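Long-range contacts in putative exported protein (Peptoclostridium difficile, PDB 5TTA), which is of unknown function but is probably exported, its precursor carrying a signal sequence, and belongs to the DUF5780 family of the E-set clan: residues P54-P58 with K193-S197; L64-K70 with I178-Q184; I146-E150 with L162-K166; I207-K211 with N223-W229. All blocks are in the same frame, centred on the assembly; numbering follows the deposited sequence.

Interaction 1. Residues P54-P58 with K193-S197; sequences PYHWP and KWKQS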
loop_
_atom_site.group_PDB
_atom_site.type_symbol
_atom_site.label_atom_id
_atom_site.label_comp_id
_atom_site.label_asym_id
_atom_site.label_seq_id
_atom_site.Cartn_x
_atom_site.Cartn_y
_atom_site.Cartn_z
ATOM N N PRO A 54 -6.523 21.905 -26.169
ATOM C CA PRO A 54 -7.680 22.201 -27.033
ATOM C C PRO A 54 -9.002 21.626 -26.525
ATOM O O PRO A 54 -10.052 21.997 -27.058
ATOM C CB PRO A 54 -7.285 21.596 -28.391
ATOM C CG PRO A 54 -6.113 20.699 -28.129
ATOM C CD PRO A 54 -5.438 21.223 -26.899
ATOM N N TYR A 55 -8.991 20.748 -25.514
ATOM C CA TYR A 55 -10.224 20.179 -24.988
ATOM C C TYR A 55 -10.768 20.952 -23.797
ATOM O O TYR A 55 -11.939 20.758 -23.441
ATOM C CB TYR A 55 -10.007 18.713 -24.596
ATOM C CG TYR A 55 -9.297 17.940 -25.712
ATOM C CD1 TYR A 55 -7.930 17.678 -25.657
ATOM C CD2 TYR A 55 -9.993 17.524 -26.835
ATOM C CE1 TYR A 55 -7.287 16.993 -26.687
ATOM C CE2 TYR A 55 -9.354 16.833 -27.869
ATOM C CZ TYR A 55 -8.001 16.577 -27.785
ATOM O OH TYR A 55 -7.368 15.900 -28.820
ATOM N N HIS A 56 -9.958 21.817 -23.189
ATOM C CA HIS A 56 -10.417 22.759 -22.156
ATOM C C HIS A 56 -11.293 22.066 -21.113
ATOM O O HIS A 56 -12.423 22.472 -20.837
ATOM C CB HIS A 56 -11.153 23.937 -22.795
ATOM C CG HIS A 56 -10.308 24.718 -23.757
ATOM N ND1 HIS A 56 -9.231 25.475 -23.349
ATOM C CD2 HIS A 56 -10.371 24.850 -25.104
ATOM C CE1 HIS A 56 -8.668 26.044 -24.403
ATOM N NE2 HIS A 56 -9.338 25.678 -25.482
ATOM N N TRP A 57 -10.745 21.022 -20.507
ATOM C CA TRP A 57 -11.527 20.292 -19.523
ATOM C C TRP A 57 -11.769 21.159 -18.281
ATOM O O TRP A 57 -10.882 21.915 -17.862
ATOM C CB TRP A 57 -10.840 19.004 -19.114
ATOM C CG TRP A 57 -10.981 17.867 -20.120
ATOM C CD1 TRP A 57 -11.466 17.935 -21.413
ATOM C CD2 TRP A 57 -10.593 16.518 -19.904
ATOM N NE1 TRP A 57 -11.436 16.681 -21.990
ATOM C CE2 TRP A 57 -10.894 15.796 -21.087
ATOM C CE3 TRP A 57 -10.047 15.831 -18.807
ATOM C CZ2 TRP A 57 -10.659 14.426 -21.202
ATOM C CZ3 TRP A 57 -9.808 14.465 -18.930
ATOM C CH2 TRP A 57 -10.103 13.781 -20.125
ATOM N N PRO A 58 -12.957 21.070 -17.680
ATOM C CA PRO A 58 -13.296 21.884 -16.495
ATOM C C PRO A 58 -12.894 21.226 -15.189
ATOM O O PRO A 58 -13.074 20.022 -14.991
ATOM C CB PRO A 58 -14.832 21.970 -16.566
ATOM C CG PRO A 58 -15.241 20.617 -17.129
ATOM C CD PRO A 58 -14.084 20.229 -18.130
ATOM N N LYS A 193 -22.723 19.140 -16.122
ATOM C CA LYS A 193 -23.316 20.432 -16.544
ATOM C C LYS A 193 -22.388 21.213 -17.468
ATOM O O LYS A 193 -22.678 22.369 -17.770
ATOM C CB LYS A 193 -23.703 21.351 -15.372
ATOM C CG LYS A 193 -24.540 20.672 -14.267
ATOM C CD LYS A 193 -25.954 20.384 -14.713
ATOM C CE LYS A 193 -26.832 20.012 -13.513
ATOM N NZ LYS A 193 -28.217 19.735 -13.945
ATOM N N TRP A 194 -21.301 20.618 -17.941
ATOM C CA TRP A 194 -20.414 21.257 -18.902
ATOM C C TRP A 194 -20.788 20.808 -20.316
ATOM O O TRP A 194 -21.095 19.635 -20.548
ATOM C CB TRP A 194 -18.970 20.892 -18.562
ATOM C CG TRP A 194 -17.881 21.302 -19.507
ATOM C CD1 TRP A 194 -17.522 22.560 -19.882
ATOM C CD2 TRP A 194 -16.969 20.404 -20.165
ATOM N NE1 TRP A 194 -16.429 22.504 -20.750
ATOM C CE2 TRP A 194 -16.082 21.191 -20.938
ATOM C CE3 TRP A 194 -16.830 19.019 -20.177
ATOM C CZ2 TRP A 194 -15.062 20.627 -21.716
ATOM C CZ3 TRP A 194 -15.793 18.455 -20.937
ATOM C CH2 TRP A 194 -14.929 19.263 -21.688
ATOM N N LYS A 195 -20.802 21.746 -21.247
ATOM C CA LYS A 195 -20.954 21.431 -22.664
ATOM C C LYS A 195 -19.645 21.785 -23.364
ATOM O O LYS A 195 -19.308 22.962 -23.515
ATOM C CB LYS A 195 -22.134 22.167 -23.292
ATOM C CG LYS A 195 -22.387 21.708 -24.723
ATOM C CD LYS A 195 -23.586 22.399 -25.352
ATOM C CE LYS A 195 -24.882 21.773 -24.873
ATOM N NZ LYS A 195 -24.911 20.313 -25.173
ATOM N N GLN A 196 -18.918 20.762 -23.798
ATOM C CA GLN A 196 -17.580 20.981 -24.339
ATOM C C GLN A 196 -17.624 21.812 -25.618
ATOM O O GLN A 196 -16.781 22.695 -25.821
ATOM C CB GLN A 196 -16.896 19.636 -24.585
ATOM C CG GLN A 196 -15.482 19.761 -25.198
ATOM C CD GLN A 196 -14.750 18.439 -25.256
ATOM O OE1 GLN A 196 -15.326 17.412 -25.637
ATOM N NE2 GLN A 196 -13.475 18.449 -24.879
ATOM N N SER A 197 -18.622 21.567 -26.473
ATOM C CA SER A 197 -18.692 22.245 -27.767
ATOM C C SER A 197 -18.767 23.762 -27.623
ATOM O O SER A 197 -18.230 24.490 -28.461
ATOM C CB SER A 197 -19.893 21.728 -28.565
ATOM O OG SER A 197 -21.119 22.010 -27.906
HETATM O O HOH W 1 -14.419 24.209 -22.042
#
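P58 sets the CD-CG edge of its ring over one face of the W194 indole, its ring standing across it, a proline-tryptophan CH-pi contact that joins the loop leading into strand 58-66 to the short strand 194-195. CD of P58 stands 3.4 Å from the centroid of the six-membered ring of W194 and only 6° off its normal, while CG of P58 covers the ring fusion at CD2. The opposite face of the indole is covered near its rim by CA of Q196. W57 meets the same indole at a slant, the ring planes 72° apart, with CD1 of W57 3.7 Å from CH2 of W194. Q196 reaches across on an extended chain, its CG anti to the backbone N (chi1 178°), and runs alongside Y55 in the same direction. Its NE2 donates to O of Y55 at 3.1 Å, in the carbonyl plane and on a lone pair; NE2 also bonds G117 and OE1 bonds V119, which fixes the amide's rotation. The hydroxyl of Y55 is bound to D115, and NE1 of W57 to G117. At the indole edge a water accepts from NE1 of W194 and donates to O of H56, 2.9 Å from each.

Interaction 2. Residues L64-K70 with I178-Q184; sequences LTNSSEK and IAPGKNQ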
loop_
_atom_site.group_PDB
_atom_site.type_symbol
_atom_site.label_atom_id
_atom_site.label_comp_id
_atom_site.label_asym_id
_atom_site.label_seq_id
_atom_site.Cartn_x
_atom_site.Cartn_y
_atom_site.Cartn_z
ATOM N N LEU A 64 -6.024 27.016 -1.644
ATOM C CA LEU A 64 -5.837 26.801 -0.217
ATOM C C LEU A 64 -4.551 27.450 0.290
ATOM O O LEU A 64 -3.546 27.578 -0.439
ATOM C CB LEU A 64 -5.771 25.298 0.097
ATOM C CG LEU A 64 -6.937 24.419 -0.341
ATOM C CD1 LEU A 64 -6.551 22.946 -0.208
ATOM C CD2 LEU A 64 -8.144 24.733 0.525
ATOM N N THR A 65 -4.581 27.820 1.567
ATOM C CA THR A 65 -3.411 28.315 2.295
ATOM C C THR A 65 -3.399 27.633 3.659
ATOM O O THR A 65 -4.379 27.738 4.392
ATOM C CB THR A 65 -3.456 29.842 2.485
ATOM O OG1 THR A 65 -3.380 30.510 1.212
ATOM C CG2 THR A 65 -2.312 30.313 3.402
ATOM N N ASN A 66 -2.308 26.953 4.009
ATOM C CA ASN A 66 -2.127 26.414 5.366
ATOM C C ASN A 66 -1.668 27.540 6.283
ATOM O O ASN A 66 -0.484 27.866 6.334
ATOM C CB ASN A 66 -1.106 25.282 5.368
ATOM C CG ASN A 66 -0.887 24.673 6.759
ATOM O OD1 ASN A 66 -1.371 25.181 7.763
ATOM N ND2 ASN A 66 -0.153 23.567 6.808
ATOM N N SER A 67 -2.590 28.126 7.037
ATOM C CA SER A 67 -2.239 29.254 7.889
ATOM C C SER A 67 -1.713 28.836 9.258
ATOM O O SER A 67 -1.355 29.705 10.056
ATOM C CB SER A 67 -3.448 30.177 8.053
ATOM O OG SER A 67 -4.600 29.434 8.417
ATOM N N SER A 68 -1.655 27.543 9.552
ATOM C CA SER A 68 -1.209 27.091 10.857
ATOM C C SER A 68 0.292 26.835 10.851
ATOM O O SER A 68 0.976 26.954 9.828
ATOM C CB SER A 68 -1.970 25.837 11.281
ATOM O OG SER A 68 -1.438 24.680 10.675
ATOM N N GLU A 69 0.814 26.470 12.017
ATOM C CA GLU A 69 2.225 26.150 12.167
ATOM C C GLU A 69 2.516 24.664 11.988
ATOM O O GLU A 69 3.654 24.233 12.194
ATOM C CB GLU A 69 2.712 26.631 13.532
ATOM C CG GLU A 69 2.702 28.145 13.661
ATOM C CD GLU A 69 3.114 28.619 15.047
ATOM O OE1 GLU A 69 2.639 28.035 16.050
ATOM O OE2 GLU A 69 3.922 29.573 15.133
ATOM N N LYS A 70 1.531 23.882 11.575
ATOM C CA LYS A 70 1.660 22.440 11.471
ATOM C C LYS A 70 1.350 22.003 10.053
ATOM O O LYS A 70 0.482 22.583 9.392
ATOM C CB LYS A 70 0.711 21.733 12.444
ATOM C CG LYS A 70 0.960 22.063 13.906
ATOM C CD LYS A 70 -0.110 21.409 14.777
ATOM C CE LYS A 70 -1.341 22.301 14.926
ATOM N NZ LYS A 70 -2.386 21.703 15.816
ATOM N N ILE A 178 0.622 19.277 3.243
ATOM C CA ILE A 178 0.708 20.700 2.925
ATOM C C ILE A 178 1.497 21.378 4.039
ATOM O O ILE A 178 1.061 21.395 5.195
ATOM C CB ILE A 178 -0.685 21.337 2.776
ATOM C CG1 ILE A 178 -1.508 20.608 1.703
ATOM C CG2 ILE A 178 -0.531 22.786 2.392
ATOM C CD1 ILE A 178 -2.984 21.009 1.651
ATOM N N ALA A 179 2.654 21.945 3.690
ATOM C CA ALA A 179 3.565 22.511 4.680
ATOM C C ALA A 179 2.987 23.797 5.260
ATOM O O ALA A 179 2.154 24.447 4.619
ATOM C CB ALA A 179 4.926 22.781 4.044
ATOM N N PRO A 180 3.405 24.190 6.479
ATOM C CA PRO A 180 2.920 25.466 7.037
ATOM C C PRO A 180 3.263 26.633 6.114
ATOM O O PRO A 180 4.363 26.709 5.567
ATOM C CB PRO A 180 3.655 25.585 8.387
ATOM C CG PRO A 180 4.087 24.200 8.727
ATOM C CD PRO A 180 4.273 23.458 7.418
ATOM N N GLY A 181 2.297 27.539 5.931
ATOM C CA GLY A 181 2.441 28.665 5.025
ATOM C C GLY A 181 2.238 28.376 3.545
ATOM O O GLY A 181 2.109 29.329 2.760
ATOM N N LYS A 182 2.190 27.112 3.131
ATOM C CA LYS A 182 2.041 26.780 1.709
ATOM C C LYS A 182 0.724 27.295 1.112
ATOM O O LYS A 182 -0.361 27.100 1.672
ATOM C CB LYS A 182 2.143 25.263 1.547
ATOM C CG LYS A 182 1.929 24.710 0.144
ATOM C CD LYS A 182 3.129 24.882 -0.742
ATOM C CE LYS A 182 3.030 23.930 -1.931
ATOM N NZ LYS A 182 4.365 23.821 -2.569
ATOM N N ASN A 183 0.813 27.937 -0.055
ATOM C CA ASN A 183 -0.354 28.166 -0.907
ATOM C C ASN A 183 -0.384 27.103 -1.997
ATOM O O ASN A 183 0.638 26.860 -2.647
ATOM C CB ASN A 183 -0.282 29.551 -1.570
ATOM C CG ASN A 183 -0.084 30.664 -0.576
ATOM O OD1 ASN A 183 0.802 31.500 -0.734
ATOM N ND2 ASN A 183 -0.913 30.689 0.450
ATOM N N GLN A 184 -1.532 26.465 -2.216
ATOM C CA GLN A 184 -1.607 25.576 -3.379
ATOM C C GLN A 184 -3.039 25.450 -3.862
ATOM O O GLN A 184 -3.990 25.634 -3.102
ATOM C CB GLN A 184 -1.032 24.189 -3.089
ATOM C CG GLN A 184 -1.758 23.371 -2.084
ATOM C CD GLN A 184 -1.061 22.039 -1.852
ATOM O OE1 GLN A 184 0.140 21.999 -1.558
ATOM N NE2 GLN A 184 -1.800 20.944 -2.010
#
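N66 extends from the end of strand 58-66 toward the turn A179-K182, and each part of its side chain has a partner. CB packs against CG2 of I178 at 3.9 Å and passes O of A179 at 3.4 Å, which CG also skirts beside CA of P180. The chain leaves CA opposite the backbone N (chi1 -179°), which carries the amide past the strand toward the backbone of 178-180. At the tip, ND2 donates to O of I178 at 3.0 Å, approaching from above that carbonyl plane, and to O of K70 at 2.8 Å along a nearly straight N-H (170°), both acceptors close to the amide plane. OD1 accepts from N and OG of S68, the former closing an Asx turn. Four bonds fix the rotation of the amide: three fold the loop 66-70 round it, and the one to I178 crosses to the facing segment. The backbone of N66 is gripped as well, its N donating to O of K182 and its O accepting from N of G181, a residue of that type II turn. Beyond it the strands pair antiparallel, L64 bonding Q184 in both directions; in the adjoining non-hydrogen-bonded pair ND2 of N183 makes a weak, bent hydrogen bond (118°) to OG1 of T65, whose stronger partner is N44. Strand 58-66 is the middle of three, between 183-189 and 41-50, and L64 reaches Y75 and I77 of strand 72-82.

Interaction 3. Residues I146-E150 with L162-K166; sequences ISMFE and LKEWK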
loop_
_atom_site.group_PDB
_atom_site.type_symbol
_atom_site.label_atom_id
_atom_site.label_comp_id
_atom_site.label_asym_id
_atom_site.label_seq_id
_atom_site.Cartn_x
_atom_site.Cartn_y
_atom_site.Cartn_z
ATOM N N ILE A 146 -10.970 1.441 6.890
ATOM C CA ILE A 146 -9.835 0.699 7.429
ATOM C C ILE A 146 -10.185 0.090 8.787
ATOM O O ILE A 146 -9.771 -1.035 9.102
ATOM C CB ILE A 146 -8.590 1.604 7.498
ATOM C CG1 ILE A 146 -8.235 2.098 6.090
ATOM C CG2 ILE A 146 -7.428 0.852 8.124
ATOM C CD1 ILE A 146 -7.062 3.052 6.037
ATOM N N SER A 147 -10.977 0.803 9.599
ATOM C CA SER A 147 -11.380 0.270 10.899
ATOM C C SER A 147 -12.285 -0.949 10.759
ATOM O O SER A 147 -12.248 -1.842 11.613
ATOM C CB SER A 147 -12.076 1.351 11.726
ATOM O OG SER A 147 -11.161 2.356 12.123
HETATM N N MSE A 148 -13.098 -1.002 9.708
HETATM C CA MSE A 148 -13.938 -2.167 9.441
HETATM C C MSE A 148 -13.086 -3.377 9.137
HETATM O O MSE A 148 -13.394 -4.491 9.543
HETATM C CB MSE A 148 -14.864 -1.913 8.265
HETATM C CG MSE A 148 -15.920 -0.874 8.517
HETATM SE SE MSE A 148 -16.836 -0.503 6.844
HETATM C CE MSE A 148 -17.433 -2.326 6.455
ATOM N N PHE A 149 -12.007 -3.138 8.396
ATOM C CA PHE A 149 -11.133 -4.232 7.993
ATOM C C PHE A 149 -10.391 -4.815 9.189
ATOM O O PHE A 149 -10.231 -6.037 9.291
ATOM C CB PHE A 149 -10.166 -3.747 6.912
ATOM C CG PHE A 149 -10.826 -3.506 5.574
ATOM C CD1 PHE A 149 -11.756 -4.405 5.072
ATOM C CD2 PHE A 149 -10.535 -2.377 4.829
ATOM C CE1 PHE A 149 -12.367 -4.195 3.851
ATOM C CE2 PHE A 149 -11.150 -2.164 3.611
ATOM C CZ PHE A 149 -12.063 -3.073 3.121
ATOM N N GLU A 150 -9.950 -3.964 10.116
ATOM C CA GLU A 150 -9.278 -4.462 11.313
ATOM C C GLU A 150 -10.180 -5.415 12.085
ATOM O O GLU A 150 -9.765 -6.516 12.461
ATOM C CB GLU A 150 -8.848 -3.297 12.203
ATOM C CG GLU A 150 -7.747 -2.446 11.615
ATOM C CD GLU A 150 -7.474 -1.210 12.443
ATOM O OE1 GLU A 150 -8.433 -0.654 13.019
ATOM O OE2 GLU A 150 -6.297 -0.801 12.522
ATOM N N LEU A 162 -1.890 -5.865 7.575
ATOM C CA LEU A 162 -2.675 -4.644 7.484
ATOM C C LEU A 162 -2.106 -3.548 8.377
ATOM O O LEU A 162 -2.064 -2.378 7.976
ATOM C CB LEU A 162 -4.126 -4.950 7.846
ATOM C CG LEU A 162 -5.136 -3.844 7.602
ATOM C CD1 LEU A 162 -6.395 -4.473 7.040
ATOM C CD2 LEU A 162 -5.421 -3.121 8.919
ATOM N N LYS A 163 -1.645 -3.911 9.584
ATOM C CA LYS A 163 -1.002 -2.943 10.474
ATOM C C LYS A 163 0.196 -2.272 9.802
ATOM O O LYS A 163 0.359 -1.048 9.873
ATOM C CB LYS A 163 -0.565 -3.628 11.769
ATOM C CG LYS A 163 0.332 -2.763 12.626
ATOM N N GLU A 164 1.062 -3.058 9.154
ATOM C CA GLU A 164 2.209 -2.449 8.493
ATOM C C GLU A 164 1.762 -1.567 7.334
ATOM O O GLU A 164 2.340 -0.499 7.096
ATOM C CB GLU A 164 3.174 -3.532 8.018
ATOM C CG GLU A 164 4.074 -4.062 9.121
ATOM C CD GLU A 164 4.719 -5.386 8.762
ATOM O OE1 GLU A 164 4.431 -6.389 9.453
ATOM O OE2 GLU A 164 5.504 -5.426 7.785
ATOM N N TRP A 165 0.719 -1.991 6.618
ATOM C CA TRP A 165 0.218 -1.221 5.483
ATOM C C TRP A 165 -0.381 0.103 5.943
ATOM O O TRP A 165 -0.146 1.152 5.327
ATOM C CB TRP A 165 -0.816 -2.050 4.713
ATOM C CG TRP A 165 -1.495 -1.301 3.621
ATOM C CD1 TRP A 165 -1.040 -1.113 2.347
ATOM C CD2 TRP A 165 -2.744 -0.612 3.709
ATOM N NE1 TRP A 165 -1.938 -0.357 1.632
ATOM C CE2 TRP A 165 -2.996 -0.040 2.445
ATOM C CE3 TRP A 165 -3.680 -0.428 4.733
ATOM C CZ2 TRP A 165 -4.139 0.710 2.181
ATOM C CZ3 TRP A 165 -4.813 0.316 4.469
ATOM C CH2 TRP A 165 -5.035 0.873 3.203
ATOM N N LYS A 166 -1.155 0.069 7.025
ATOM C CA LYS A 166 -1.704 1.292 7.604
ATOM C C LYS A 166 -0.616 2.310 7.895
ATOM O O LYS A 166 -0.740 3.485 7.533
ATOM C CB LYS A 166 -2.448 0.970 8.897
ATOM C CG LYS A 166 -3.806 0.342 8.737
ATOM C CD LYS A 166 -4.381 0.067 10.121
ATOM C CE LYS A 166 -4.337 1.313 10.996
ATOM N NZ LYS A 166 -5.398 2.307 10.653
#
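I146 and K166 run antiparallel alongside each other where helices 143-150 and 156-175 pack as an antiparallel helical hairpin, their local axes 11.5 Å apart with an angle of 161° between directions. CG2 of I146 lies against the aliphatic part of K166, 3.7 Å from CG, while CD1 of I146 approaches the indole of W165 obliquely, 3.9 Å from CZ3. One turn along, L162 spreads its two methyls over the other helix: CD1 meets CB of F149 and CD2 meets CG of E150, the latter at 3.6 Å. The E150 chain is extended beyond CG and lies nearly perpendicular to the K166 chain. This first shell, apolar at its centre, is backed by P141, which touches both I146 and W165, and by W161, whose ring meets that of W165. Farther out lies the second subunit: F149 of that chain meets both F149 and W165, which places the hairpin at the dimer interface. At the rim, K166 bends at its last two torsions (chi3 52°, chi4 76°), curling over so that its NZ forms a long salt bridge, 3.7 Å, with OE2 of E150.

Interaction 4. Residues I207-K211 with N223-W229; sequences ISCVK and NSAYENW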
loop_
_atom_site.group_PDB
_atom_site.type_symbol
_atom_site.label_atom_id
_atom_site.label_comp_id
_atom_site.label_asym_id
_atom_site.label_seq_id
_atom_site.Cartn_x
_atom_site.Cartn_y
_atom_site.Cartn_z
ATOM N N ILE A 207 -19.240 27.397 -3.589
ATOM C CA ILE A 207 -18.844 27.894 -2.278
ATOM C C ILE A 207 -18.453 26.686 -1.455
ATOM O O ILE A 207 -19.036 25.612 -1.619
ATOM C CB ILE A 207 -19.966 28.724 -1.604
ATOM C CG1 ILE A 207 -21.217 27.874 -1.411
ATOM C CG2 ILE A 207 -20.321 29.946 -2.487
ATOM C CD1 ILE A 207 -22.317 28.598 -0.547
ATOM N N SER A 208 -17.437 26.852 -0.600
ATOM C CA SER A 208 -16.833 25.738 0.109
ATOM C C SER A 208 -16.644 26.044 1.590
ATOM O O SER A 208 -16.701 27.203 2.037
ATOM C CB SER A 208 -15.492 25.349 -0.513
ATOM O OG SER A 208 -15.628 25.257 -1.933
ATOM N N CYS A 209 -16.447 24.969 2.355
ATOM C CA CYS A 209 -16.195 25.098 3.789
ATOM C C CYS A 209 -15.349 23.916 4.227
ATOM O O CYS A 209 -15.660 22.769 3.878
ATOM C CB CYS A 209 -17.513 25.139 4.583
ATOM S SG CYS A 209 -17.355 25.424 6.379
ATOM N N VAL A 210 -14.293 24.206 4.990
ATOM C CA VAL A 210 -13.481 23.169 5.614
ATOM C C VAL A 210 -14.308 22.482 6.685
ATOM O O VAL A 210 -14.873 23.151 7.559
ATOM C CB VAL A 210 -12.216 23.769 6.231
ATOM C CG1 VAL A 210 -11.424 22.682 6.962
ATOM C CG2 VAL A 210 -11.352 24.459 5.150
ATOM N N LYS A 211 -14.388 21.156 6.614
ATOM C CA LYS A 211 -15.104 20.364 7.608
ATOM C C LYS A 211 -14.162 19.950 8.728
ATOM O O LYS A 211 -14.468 20.134 9.907
ATOM C CB LYS A 211 -15.755 19.150 6.928
ATOM C CG LYS A 211 -16.521 18.174 7.845
ATOM C CD LYS A 211 -17.240 17.123 6.978
ATOM C CE LYS A 211 -18.088 16.141 7.808
ATOM N NZ LYS A 211 -17.254 15.087 8.447
ATOM N N ASN A 223 -14.182 21.852 12.307
ATOM C CA ASN A 223 -14.780 23.175 12.193
ATOM C C ASN A 223 -16.124 23.197 12.932
ATOM O O ASN A 223 -17.105 22.625 12.462
ATOM C CB ASN A 223 -14.944 23.539 10.721
ATOM C CG ASN A 223 -15.374 24.966 10.536
ATOM O OD1 ASN A 223 -15.614 25.689 11.510
ATOM N ND2 ASN A 223 -15.437 25.406 9.284
ATOM N N SER A 224 -16.173 23.846 14.097
ATOM C CA SER A 224 -17.414 23.851 14.864
ATOM C C SER A 224 -18.534 24.609 14.154
ATOM O O SER A 224 -19.711 24.368 14.448
ATOM C CB SER A 224 -17.161 24.412 16.275
ATOM O OG SER A 224 -16.644 25.737 16.257
ATOM N N ALA A 225 -18.204 25.488 13.206
ATOM C CA ALA A 225 -19.209 26.204 12.435
ATOM C C ALA A 225 -19.734 25.410 11.243
ATOM O O ALA A 225 -20.673 25.867 10.579
ATOM C CB ALA A 225 -18.631 27.528 11.936
ATOM N N TYR A 226 -19.159 24.238 10.953
ATOM C CA TYR A 226 -19.510 23.519 9.727
ATOM C C TYR A 226 -20.984 23.117 9.666
ATOM O O TYR A 226 -21.633 23.251 8.619
ATOM C CB TYR A 226 -18.628 22.286 9.578
ATOM C CG TYR A 226 -19.017 21.431 8.385
ATOM C CD1 TYR A 226 -18.594 21.760 7.105
ATOM C CD2 TYR A 226 -19.768 20.276 8.552
ATOM C CE1 TYR A 226 -18.949 20.976 6.012
ATOM C CE2 TYR A 226 -20.125 19.489 7.474
ATOM C CZ TYR A 226 -19.704 19.844 6.207
ATOM O OH TYR A 226 -20.049 19.056 5.138
ATOM N N GLU A 227 -21.527 22.553 10.744
ATOM C CA GLU A 227 -22.894 22.049 10.624
ATOM C C GLU A 227 -23.857 23.184 10.307
ATOM O O GLU A 227 -24.754 23.025 9.469
ATOM C CB GLU A 227 -23.320 21.301 11.890
ATOM C CG GLU A 227 -22.768 19.884 11.985
ATOM C CD GLU A 227 -23.037 19.040 10.736
ATOM O OE1 GLU A 227 -22.141 18.261 10.334
ATOM O OE2 GLU A 227 -24.142 19.147 10.154
ATOM N N ASN A 228 -23.654 24.345 10.939
ATOM C CA ASN A 228 -24.481 25.520 10.674
ATOM C C ASN A 228 -24.358 25.958 9.225
ATOM O O ASN A 228 -25.356 26.320 8.587
ATOM C CB ASN A 228 -24.081 26.693 11.584
ATOM C CG ASN A 228 -24.377 26.444 13.044
ATOM O OD1 ASN A 228 -25.218 25.615 13.396
ATOM N ND2 ASN A 228 -23.686 27.180 13.913
ATOM N N TRP A 229 -23.130 25.967 8.704
ATOM C CA TRP A 229 -22.912 26.376 7.321
ATOM C C TRP A 229 -23.676 25.455 6.370
ATOM O O TRP A 229 -24.412 25.913 5.491
ATOM C CB TRP A 229 -21.403 26.366 7.024
ATOM C CG TRP A 229 -21.016 26.631 5.600
ATOM C CD1 TRP A 229 -20.743 27.844 5.032
ATOM C CD2 TRP A 229 -20.863 25.658 4.560
ATOM N NE1 TRP A 229 -20.432 27.683 3.701
ATOM C CE2 TRP A 229 -20.482 26.352 3.389
ATOM C CE3 TRP A 229 -20.972 24.257 4.514
ATOM C CZ2 TRP A 229 -20.220 25.693 2.173
ATOM C CZ3 TRP A 229 -20.727 23.608 3.321
ATOM C CH2 TRP A 229 -20.345 24.331 2.157
#
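N223 fastens the turn before helix 226-233 to strand 205-215 with two hydrogen bonds: its ND2 donates to O of V210 at 2.9 Å, in that carbonyl plane, and its backbone N donates to O of K211 at 3.0 Å, almost straight at 174°. The other end of the amide faces the helix, OD1 accepting from N of A225, so one side chain both holds the strand and makes a capping bond in the turn that leads into the helix. A type I turn from N223 to Y226 follows, and Y226 and W229 point toward the strand. CB of C209 sits over the six-membered ring of W229, 3.3 Å from the centroid and 10° off the normal. A trans first torsion (chi1 -176°) carries SG over the five-membered ring of W229, 4.1 Å from its centroid, and to the edge of the Y226 ring, 3.9 Å from CD1. K211 runs its alkyl chain obliquely across a face of Y226, CG 3.8 Å from the ring centroid. The polar ends are bound by neighbours: NZ of K211 by E76 in a salt bridge, OH of Y226 by T78, NE1 of W229 by Y246. Helix and sheet are therefore joined by directional bonds at that turn and by CH-pi and sulfur-aromatic contacts beyond it, the lysine contributing its aliphatic portion to the interface and its charge to the salt bridge.

How the interactions relate
None of the four contacts touches another, yet chain order connects them. Strand 58-66 links interactions 1 and 2, since P58 begins it and L64-N66 end it; strand 183-189 leads from interaction 2 toward 193-197. Their centres lie 31 Å apart. Interactions 2 and 4 come nearest, about 6 Å between closest atoms and 19 Å between centres, and both reach strand 72-82. Interaction 3 stands apart, its centre 29 Å from those of interactions 2 and 4 and 40 Å from interaction 1, on the opposite side of the chain's centre from the latter. Among the four, it alone touches the second subunit. No active site or ligand is known to relate them.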